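Local atomic coordinates of thiamin pyrophosphokinase family protein (Enterococcus faecalis, PDB entry 3MEL), a protein that probably transfers a diphosphate group from ATP to thiamine, and is found here with thiamine diphosphate and magnesium bound. Residues Y25-D30 against Q81-E86; L41-A46 against H59-T64. One frame throughout, in Å; residues are numbered along the deposited sequence.

Interaction 1: residues Y25-D30 against Q81-E86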
# COMPACT_ATOMS: atom_id res chain seq x y z
N TYR A 25 11.55 4.80 -24.38
CA TYR A 25 11.35 3.36 -24.46
C TYR A 25 10.06 3.03 -23.72
O TYR A 25 9.88 3.44 -22.58
CB TYR A 25 12.53 2.65 -23.80
CG TYR A 25 12.68 1.17 -24.13
CD1 TYR A 25 12.97 0.76 -25.43
CD2 TYR A 25 12.55 0.19 -23.14
CE1 TYR A 25 13.10 -0.59 -25.74
CE2 TYR A 25 12.70 -1.16 -23.44
CZ TYR A 25 12.97 -1.53 -24.74
OH TYR A 25 13.12 -2.86 -25.06
N PHE A 26 9.16 2.29 -24.37
CA PHE A 26 7.88 1.96 -23.76
C PHE A 26 7.75 0.46 -23.54
O PHE A 26 7.95 -0.34 -24.45
CB PHE A 26 6.72 2.47 -24.61
CG PHE A 26 6.64 3.96 -24.69
CD1 PHE A 26 5.53 4.64 -24.22
CD2 PHE A 26 7.67 4.71 -25.25
CE1 PHE A 26 5.43 6.02 -24.31
CE2 PHE A 26 7.58 6.09 -25.34
CZ PHE A 26 6.46 6.74 -24.86
N VAL A 27 7.40 0.09 -22.30
CA VAL A 27 7.37 -1.30 -21.86
C VAL A 27 5.98 -1.70 -21.41
O VAL A 27 5.42 -1.09 -20.52
CB VAL A 27 8.36 -1.53 -20.71
CG1 VAL A 27 8.43 -3.02 -20.35
CG2 VAL A 27 9.73 -1.04 -21.09
N GLY A 28 5.42 -2.72 -22.04
CA GLY A 28 4.12 -3.24 -21.66
C GLY A 28 4.32 -4.42 -20.74
O GLY A 28 5.26 -5.20 -20.90
N ILE A 29 3.45 -4.55 -19.75
CA ILE A 29 3.49 -5.69 -18.85
C ILE A 29 2.15 -6.40 -18.92
O ILE A 29 1.13 -5.83 -18.54
CB ILE A 29 3.77 -5.25 -17.42
CG1 ILE A 29 5.07 -4.44 -17.36
CG2 ILE A 29 3.84 -6.45 -16.52
CD1 ILE A 29 5.39 -3.85 -16.01
N ASP A 30 2.14 -7.62 -19.45
CA ASP A 30 0.90 -8.38 -19.58
C ASP A 30 -0.15 -7.51 -20.25
O ASP A 30 0.04 -7.01 -21.35
CB ASP A 30 0.38 -8.84 -18.21
CG ASP A 30 0.55 -10.32 -17.99
OD1 ASP A 30 1.39 -10.94 -18.65
OD2 ASP A 30 -0.16 -10.87 -17.12
N GLN A 81 8.25 -7.60 -11.74
CA GLN A 81 9.66 -7.77 -11.36
C GLN A 81 10.50 -8.11 -12.58
O GLN A 81 11.59 -7.56 -12.78
CB GLN A 81 9.83 -8.85 -10.29
CG GLN A 81 9.52 -8.38 -8.89
CD GLN A 81 9.41 -9.53 -7.91
OE1 GLN A 81 8.74 -10.53 -8.17
NE2 GLN A 81 10.07 -9.39 -6.76
N LEU A 82 9.98 -9.00 -13.41
CA LEU A 82 10.68 -9.44 -14.60
C LEU A 82 10.93 -8.30 -15.59
O LEU A 82 12.07 -8.07 -16.02
CB LEU A 82 9.90 -10.57 -15.28
CG LEU A 82 10.65 -11.13 -16.49
CD1 LEU A 82 12.06 -11.54 -16.10
CD2 LEU A 82 9.88 -12.27 -17.11
N ALA A 83 9.85 -7.61 -15.95
CA ALA A 83 9.91 -6.48 -16.87
C ALA A 83 10.89 -5.42 -16.40
O ALA A 83 11.64 -4.90 -17.20
CB ALA A 83 8.55 -5.89 -17.09
N LEU A 84 10.90 -5.10 -15.11
CA LEU A 84 11.84 -4.11 -14.61
C LEU A 84 13.29 -4.51 -14.84
O LEU A 84 14.08 -3.70 -15.32
CB LEU A 84 11.60 -3.77 -13.14
CG LEU A 84 12.55 -2.77 -12.45
CD1 LEU A 84 12.61 -1.36 -13.11
CD2 LEU A 84 12.19 -2.68 -10.97
N GLN A 85 13.65 -5.74 -14.50
CA GLN A 85 15.01 -6.21 -14.70
C GLN A 85 15.42 -6.22 -16.19
O GLN A 85 16.52 -5.81 -16.54
CB GLN A 85 15.20 -7.61 -14.08
CG GLN A 85 16.67 -8.01 -13.88
CD GLN A 85 16.83 -9.17 -12.92
OE1 GLN A 85 15.84 -9.68 -12.39
NE2 GLN A 85 18.07 -9.60 -12.70
N GLU A 86 14.52 -6.69 -17.05
CA GLU A 86 14.80 -6.72 -18.48
C GLU A 86 15.08 -5.31 -18.99
O GLU A 86 16.04 -5.08 -19.73
CB GLU A 86 13.62 -7.30 -19.26
CG GLU A 86 13.36 -8.79 -19.07
CD GLU A 86 14.57 -9.67 -19.40
OE1 GLU A 86 15.41 -9.26 -20.22
OE2 GLU A 86 14.67 -10.78 -18.83
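I29 and V27, on strand 26-29, meet A83 on helix 79-90 where that helix packs on one face of the parallel part of the mixed sheet in the thiamin pyrophosphokinase catalytic domain. I29 makes the closer of the two contacts. Its CB is directed from CA toward the helix and carries two branches: CG2 stands anti to the backbone N, while CG1 turns beside that N (chi1 -56°) and lies 3.8 Å from A83 CB. The side chain then extends (chi2 175°), and CD1 stays level with the same methyl, 3.9 Å from A83 CB. Two successive carbons of the isoleucine thus run past a single methyl group. The CA atoms of I29 and A83 are 6.8 Å apart. No hydrogen bond crosses; the join is apolar and buried, and V47 of the adjacent strand 45-48 also touches A83. Directly after I29 the chain reaches D30, a magnesium ligand, and the nearest atoms of the I29 side chain and the bound thiamine diphosphate are about 4 Å apart. Two residues before I29 on the strand, V27 adds a looser touch, its CG1 4.3 Å from A83 CB.

Interaction 2: residues L41-A46 against H59-T64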
# COMPACT_ATOMS: atom_id res chain seq x y z
N LEU A 41 -0.08 4.66 -28.15
CA LEU A 41 1.31 4.85 -27.73
C LEU A 41 2.19 3.69 -28.20
O LEU A 41 1.66 2.64 -28.58
CB LEU A 41 1.39 4.97 -26.20
CG LEU A 41 1.16 6.33 -25.54
CD1 LEU A 41 0.89 6.19 -24.06
CD2 LEU A 41 2.35 7.24 -25.78
N PRO A 42 3.52 3.86 -28.18
CA PRO A 42 4.39 2.76 -28.63
C PRO A 42 4.43 1.55 -27.68
O PRO A 42 4.04 1.63 -26.51
CB PRO A 42 5.79 3.42 -28.73
CG PRO A 42 5.54 4.88 -28.69
CD PRO A 42 4.29 5.07 -27.87
N LEU A 43 4.89 0.43 -28.21
CA LEU A 43 5.11 -0.78 -27.42
C LEU A 43 6.39 -1.33 -27.96
O LEU A 43 6.41 -1.81 -29.08
CB LEU A 43 3.98 -1.79 -27.63
CG LEU A 43 4.15 -3.17 -27.00
CD1 LEU A 43 4.29 -3.07 -25.49
CD2 LEU A 43 2.99 -4.08 -27.39
N GLN A 44 7.46 -1.24 -27.20
CA GLN A 44 8.74 -1.68 -27.71
C GLN A 44 9.25 -2.92 -26.99
O GLN A 44 10.14 -3.62 -27.50
CB GLN A 44 9.75 -0.54 -27.64
CG GLN A 44 9.37 0.64 -28.50
CD GLN A 44 10.08 1.89 -28.08
OE1 GLN A 44 11.11 2.25 -28.63
NE2 GLN A 44 9.56 2.55 -27.08
N LEU A 45 8.69 -3.19 -25.81
CA LEU A 45 9.04 -4.37 -25.02
C LEU A 45 7.78 -4.92 -24.34
O LEU A 45 7.13 -4.21 -23.58
CB LEU A 45 10.11 -4.02 -23.98
CG LEU A 45 10.66 -5.12 -23.06
CD1 LEU A 45 11.34 -6.22 -23.86
CD2 LEU A 45 11.61 -4.53 -22.02
N ALA A 46 7.43 -6.17 -24.66
CA ALA A 46 6.25 -6.82 -24.05
C ALA A 46 6.66 -7.95 -23.09
O ALA A 46 7.39 -8.86 -23.48
CB ALA A 46 5.31 -7.31 -25.10
N HIS A 59 -1.95 -12.29 -30.06
CA HIS A 59 -1.41 -12.36 -31.42
C HIS A 59 -1.08 -10.91 -31.82
O HIS A 59 -0.05 -10.62 -32.43
CB HIS A 59 -2.42 -13.01 -32.37
CG HIS A 59 -1.92 -13.18 -33.78
ND1 HIS A 59 -2.14 -12.24 -34.77
CD2 HIS A 59 -1.21 -14.17 -34.35
CE1 HIS A 59 -1.58 -12.65 -35.89
NE2 HIS A 59 -1.01 -13.82 -35.67
N PHE A 60 -1.98 -10.01 -31.44
CA PHE A 60 -1.84 -8.60 -31.74
C PHE A 60 -0.66 -7.96 -31.00
O PHE A 60 -0.04 -7.04 -31.53
CB PHE A 60 -3.15 -7.89 -31.40
CG PHE A 60 -3.08 -6.41 -31.56
CD1 PHE A 60 -2.69 -5.84 -32.77
CD2 PHE A 60 -3.43 -5.57 -30.50
CE1 PHE A 60 -2.64 -4.47 -32.92
CE2 PHE A 60 -3.38 -4.19 -30.64
CZ PHE A 60 -2.98 -3.65 -31.86
N VAL A 61 -0.37 -8.43 -29.80
CA VAL A 61 0.75 -7.92 -29.02
C VAL A 61 2.07 -8.47 -29.54
O VAL A 61 3.14 -7.92 -29.29
CB VAL A 61 0.59 -8.26 -27.54
CG1 VAL A 61 1.87 -8.01 -26.78
CG2 VAL A 61 -0.55 -7.47 -26.95
N GLN A 62 1.99 -9.54 -30.31
CA GLN A 62 3.18 -10.21 -30.80
C GLN A 62 3.64 -9.63 -32.14
O GLN A 62 4.83 -9.61 -32.43
CB GLN A 62 2.90 -11.71 -30.92
CG GLN A 62 4.10 -12.58 -31.16
CD GLN A 62 3.83 -14.00 -30.73
OE1 GLN A 62 2.91 -14.26 -29.93
NE2 GLN A 62 4.63 -14.94 -31.24
N GLU A 63 2.69 -9.16 -32.95
CA GLU A 63 3.03 -8.49 -34.21
C GLU A 63 3.53 -7.07 -33.93
O GLU A 63 4.51 -6.60 -34.52
CB GLU A 63 1.82 -8.41 -35.17
CG GLU A 63 1.20 -9.73 -35.61
CD GLU A 63 2.21 -10.73 -36.21
OE1 GLU A 63 2.52 -10.63 -37.42
OE2 GLU A 63 2.68 -11.63 -35.47
N THR A 64 2.85 -6.40 -33.01
CA THR A 64 3.14 -5.01 -32.70
C THR A 64 4.41 -4.74 -31.88
O THR A 64 5.19 -3.90 -32.24
CB THR A 64 1.94 -4.37 -32.01
OG1 THR A 64 0.80 -4.48 -32.87
CG2 THR A 64 2.23 -2.92 -31.73
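L43 and A46 share one partner on helix 57-64, V61, and the apolar contacts all pass through a single methyl of it. V61 CG1, anti to the backbone N (chi1 167°), lies 3.9 Å from A46 CB and 4.1 Å from L43 CD2. The leucine reaches it with CG anti to its own backbone N (chi1 173°), and the two side chains cross at about a right angle, L43 touching with CD2 and V61 with CG1. Among the polar groups, none is bonded across the contact: L43 O and T64 O merely approach to 4.0 Å. The hydrogen bonds lie inside the helix. T64 OG1 donates to F60 O over 3.0 Å, nearly along the C=O axis at 166°, which ties the threonine hydroxyl back to the preceding turn. H59 O accepts from both Q62 N and E63 N. These contacts belong to the beta-alpha-beta unit formed by strand 45-48, helix 57-64 and strand 68-70. Helix 32-37 adjoins the same junction, with C33 on A46, L34 on V61 and L37 on T64, while L68 of strand 68-70 touches A46 from the next strand of the sheet.

From the N terminus, the chain runs through strand 26-29 and helix 32-37 before entering 41-46, which leads into and begins strand 45-48. Interaction 2 closes the shorter loop when helix 57-64 returns to that segment. The chain continues through strand 68-70 and, with helix 79-90, interaction 1 closes the longer loop, inside which interaction 2 is wholly nested. Strands 26-29 and 45-48 are neighbours in the sheet and connect the two contacts directly: G28 N lies 2.7 Å from L45 O and F26 O 2.9 Å from Q44 N, both probable hydrogen bonds. Together the two interactions tie helix 79-90 to strand 26-29 and helix 57-64 to strand 45-48 with its lead-in, interaction 1 lying nearer the thiamine diphosphate.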